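Neural-cadherin (Drosophila melanogaster, PDB 3UBF) mediates calcium-dependent, homophilic cell adhesion through a long chain of extracellular cadherin domains, three of which make up this fragment. Local coordinates at residues Phe24-Glu29 and Gln90-Leu95. Numbering follows the deposited sequence.
Sequences FQLEKE and QRVIIL
Residues 24-29, the end of strand 22-25 and the loop after it, run in roughly the opposite direction to residues 90-95 on facing sides of the core of the first cadherin domain, with the CA atoms of Leu-26 and Val-92 9.1 Å apart. The separation fits two facing sheets of a Greek-key beta-sandwich: strand 22-25 pairs with 51-54 in one sheet, while 88-97 lies between 3-12 and 68-76 in the other. Phe-24, Leu-26, Gln-90, Val-92 and Ile-94 direct their CB atoms toward the opposite segment. With CG lodged between backbone N and carbonyl carbon (chi1 67°), Phe-24 sends its ring across, and the far edge does the touching: CZ lies 3.7 Å from Val-92 CG1. Ile-94 CD1 abuts the same ring in its plane, 3.6 Å from Phe-24 CE2. Substituting an alanine for Phe-24 would probably open a gap beside Val-92 and Ile-94 and weaken the apolar join between the sheets. Leu-26 and Val-92 meet tip to tip, CD2 against CG2 at 3.9 Å. Leu-26 CD2 also lies against OE1 of Gln-90, whose buried amide is tied to strand 3-12: the extended side chain turns NE2 to the carbonyl oxygen of Pro-5.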
ATOM      1  N   PHE A  24     -11.417  23.753 -21.328  1.00 42.31           N
ATOM      2  CA  PHE A  24     -12.771  23.769 -21.817  1.00 42.01           C
ATOM      3  C   PHE A  24     -13.108  25.140 -22.368  1.00 42.09           C
ATOM      4  O   PHE A  24     -12.429  26.139 -22.076  1.00 41.82           O
ATOM      5  CB  PHE A  24     -13.778  23.317 -20.735  1.00 41.26           C
ATOM      6  CG  PHE A  24     -13.895  24.261 -19.570  1.00 40.26           C
ATOM      7  CD1 PHE A  24     -14.964  25.155 -19.491  1.00 40.96           C
ATOM      8  CD2 PHE A  24     -12.938  24.262 -18.550  1.00 39.82           C
ATOM      9  CE1 PHE A  24     -15.080  26.039 -18.402  1.00 40.58           C
ATOM     10  CE2 PHE A  24     -13.037  25.141 -17.474  1.00 39.63           C
ATOM     11  CZ  PHE A  24     -14.113  26.027 -17.393  1.00 39.35           C
ATOM     12  N   GLN A  25     -14.154  25.139 -23.184  1.00 42.52           N
ATOM     13  CA  GLN A  25     -14.689  26.309 -23.836  1.00 43.34           C
ATOM     14  C   GLN A  25     -15.891  26.819 -23.028  1.00 42.54           C
ATOM     15  O   GLN A  25     -16.864  26.090 -22.822  1.00 42.61           O
ATOM     16  CB  GLN A  25     -15.111  25.907 -25.255  1.00 44.82           C
ATOM     17  CG  GLN A  25     -15.756  26.998 -26.090  1.00 47.38           C
ATOM     18  CD  GLN A  25     -14.804  28.112 -26.372  1.00 49.21           C
ATOM     19  OE1 GLN A  25     -13.875  27.952 -27.168  1.00 51.70           O
ATOM     20  NE2 GLN A  25     -15.005  29.253 -25.709  1.00 48.18           N
ATOM     21  N   LEU A  26     -15.809  28.057 -22.553  1.00 42.25           N
ATOM     22  CA  LEU A  26     -16.964  28.738 -21.991  1.00 42.71           C
ATOM     23  C   LEU A  26     -17.951  29.066 -23.115  1.00 44.11           C
ATOM     24  O   LEU A  26     -17.549  29.517 -24.196  1.00 44.55           O
ATOM     25  CB  LEU A  26     -16.541  30.015 -21.290  1.00 43.08           C
ATOM     26  CG  LEU A  26     -15.947  29.839 -19.897  1.00 43.30           C
ATOM     27  CD1 LEU A  26     -15.238  31.110 -19.463  1.00 42.81           C
ATOM     28  CD2 LEU A  26     -17.040  29.451 -18.904  1.00 45.30           C
ATOM     29  N   GLU A  27     -19.237  28.824 -22.861  1.00 44.50           N
ATOM     30  CA  GLU A  27     -20.261  29.021 -23.879  1.00 45.69           C
ATOM     31  C   GLU A  27     -20.660  30.479 -23.959  1.00 46.62           C
ATOM     32  O   GLU A  27     -20.586  31.222 -22.972  1.00 46.77           O
ATOM     33  CB  GLU A  27     -21.501  28.180 -23.601  1.00 46.78           C
ATOM     34  CG  GLU A  27     -21.233  26.753 -23.157  1.00 46.87           C
ATOM     35  CD  GLU A  27     -21.218  26.628 -21.652  1.00 47.08           C
ATOM     36  OE1 GLU A  27     -20.520  27.434 -20.995  1.00 46.31           O
ATOM     37  OE2 GLU A  27     -21.908  25.725 -21.128  1.00 48.28           O
ATOM     38  N   LYS A  28     -21.098  30.877 -25.145  1.00 47.50           N
ATOM     39  CA  LYS A  28     -21.574  32.225 -25.369  1.00 48.62           C
ATOM     40  C   LYS A  28     -23.059  32.212 -25.743  1.00 50.34           C
ATOM     41  O   LYS A  28     -23.510  31.319 -26.465  1.00 50.97           O
ATOM     42  CB  LYS A  28     -20.736  32.885 -26.458  1.00 48.86           C
ATOM     43  CG  LYS A  28     -20.692  32.119 -27.756  1.00 48.85           C
ATOM     44  CD  LYS A  28     -19.603  32.656 -28.657  1.00 48.77           C
ATOM     45  CE  LYS A  28     -19.506  31.824 -29.914  1.00 49.74           C
ATOM     46  NZ  LYS A  28     -18.614  32.463 -30.921  1.00 52.51           N
ATOM     47  N   GLU A  29     -23.812  33.191 -25.247  1.00 51.41           N
ATOM     48  CA  GLU A  29     -25.226  33.323 -25.613  1.00 53.63           C
ATOM     49  C   GLU A  29     -25.404  33.976 -26.974  1.00 55.15           C
ATOM     50  O   GLU A  29     -26.434  33.791 -27.630  1.00 57.59           O
ATOM     51  CB  GLU A  29     -26.032  34.063 -24.542  1.00 55.08           C
ATOM     52  CG  GLU A  29     -26.896  33.127 -23.673  1.00 55.95           C
ATOM     53  CD  GLU A  29     -28.280  32.805 -24.288  1.00 58.74           C
ATOM     54  OE1 GLU A  29     -28.824  33.618 -25.078  1.00 60.17           O
ATOM     55  OE2 GLU A  29     -28.849  31.736 -23.960  1.00 58.01           O
ATOM     56  N   GLN A  90     -20.202  35.864 -15.034  1.00 60.70           N
ATOM     57  CA  GLN A  90     -20.446  34.456 -14.768  1.00 58.30           C
ATOM     58  C   GLN A  90     -19.354  33.836 -13.915  1.00 56.78           C
ATOM     59  O   GLN A  90     -18.157  33.940 -14.220  1.00 55.47           O
ATOM     60  CB  GLN A  90     -20.592  33.677 -16.067  1.00 56.17           C
ATOM     61  CG  GLN A  90     -21.141  32.279 -15.885  1.00 54.89           C
ATOM     62  CD  GLN A  90     -20.923  31.431 -17.104  1.00 52.18           C
ATOM     63  OE1 GLN A  90     -20.072  31.740 -17.931  1.00 51.33           O
ATOM     64  NE2 GLN A  90     -21.679  30.346 -17.224  1.00 51.63           N
ATOM     65  N   ARG A  91     -19.786  33.180 -12.848  1.00 56.90           N
ATOM     66  CA  ARG A  91     -18.888  32.472 -11.968  1.00 55.50           C
ATOM     67  C   ARG A  91     -18.556  31.115 -12.577  1.00 52.18           C
ATOM     68  O   ARG A  91     -19.431  30.435 -13.128  1.00 51.53           O
ATOM     69  CB  ARG A  91     -19.534  32.314 -10.596  1.00 58.15           C
ATOM     70  CG  ARG A  91     -18.589  31.910  -9.497  1.00 58.50           C
ATOM     71  CD  ARG A  91     -19.342  31.849  -8.187  1.00 63.02           C
ATOM     72  NE  ARG A  91     -18.516  31.323  -7.107  1.00 64.56           N
ATOM     73  CZ  ARG A  91     -18.922  31.181  -5.848  1.00 68.36           C
ATOM     74  NH1 ARG A  91     -20.154  31.525  -5.485  1.00 71.14           N
ATOM     75  NH2 ARG A  91     -18.088  30.688  -4.946  1.00 69.45           N
ATOM     76  N   VAL A  92     -17.281  30.741 -12.506  1.00 50.07           N
ATOM     77  CA  VAL A  92     -16.847  29.424 -12.955  1.00 47.30           C
ATOM     78  C   VAL A  92     -16.227  28.673 -11.784  1.00 47.31           C
ATOM     79  O   VAL A  92     -15.323  29.182 -11.100  1.00 47.96           O
ATOM     80  CB  VAL A  92     -15.867  29.497 -14.144  1.00 45.55           C
ATOM     81  CG1 VAL A  92     -15.650  28.110 -14.747  1.00 43.57           C
ATOM     82  CG2 VAL A  92     -16.374  30.449 -15.215  1.00 45.43           C
ATOM     83  N   ILE A  93     -16.748  27.472 -11.540  1.00 46.76           N
ATOM     84  CA  ILE A  93     -16.243  26.600 -10.482  1.00 46.57           C
ATOM     85  C   ILE A  93     -15.812  25.291 -11.109  1.00 44.80           C
ATOM     86  O   ILE A  93     -16.650  24.470 -11.481  1.00 45.42           O
ATOM     87  CB  ILE A  93     -17.307  26.311  -9.379  1.00 48.99           C
ATOM     88  CG1 ILE A  93     -18.006  27.599  -8.915  1.00 50.97           C
ATOM     89  CG2 ILE A  93     -16.666  25.607  -8.187  1.00 48.83           C
ATOM     90  CD1 ILE A  93     -19.059  27.383  -7.813  1.00 53.39           C
ATOM     91  N   ILE A  94     -14.503  25.110 -11.249  1.00 43.55           N
ATOM     92  CA  ILE A  94     -13.957  23.853 -11.724  1.00 42.41           C
ATOM     93  C   ILE A  94     -13.668  23.014 -10.497  1.00 43.89           C
ATOM     94  O   ILE A  94     -12.734  23.304  -9.756  1.00 44.52           O
ATOM     95  CB  ILE A  94     -12.639  24.050 -12.501  1.00 41.34           C
ATOM     96  CG1 ILE A  94     -12.841  24.949 -13.726  1.00 40.18           C
ATOM     97  CG2 ILE A  94     -12.038  22.694 -12.909  1.00 41.24           C
ATOM     98  CD1 ILE A  94     -11.537  25.540 -14.265  1.00 39.01           C
ATOM     99  N   LEU A  95     -14.475  21.988 -10.261  1.00 45.14           N
ATOM    100  CA  LEU A  95     -14.156  21.024  -9.220  1.00 46.74           C
ATOM    101  C   LEU A  95     -12.995  20.162  -9.702  1.00 46.00           C
ATOM    102  O   LEU A  95     -13.119  19.506 -10.733  1.00 46.23           O
ATOM    103  CB  LEU A  95     -15.366  20.152  -8.896  1.00 48.53           C
ATOM    104  CG  LEU A  95     -15.136  19.170  -7.737  1.00 51.23           C
ATOM    105  CD1 LEU A  95     -14.936  19.902  -6.402  1.00 52.97           C
ATOM    106  CD2 LEU A  95     -16.261  18.134  -7.645  1.00 53.18           C
TER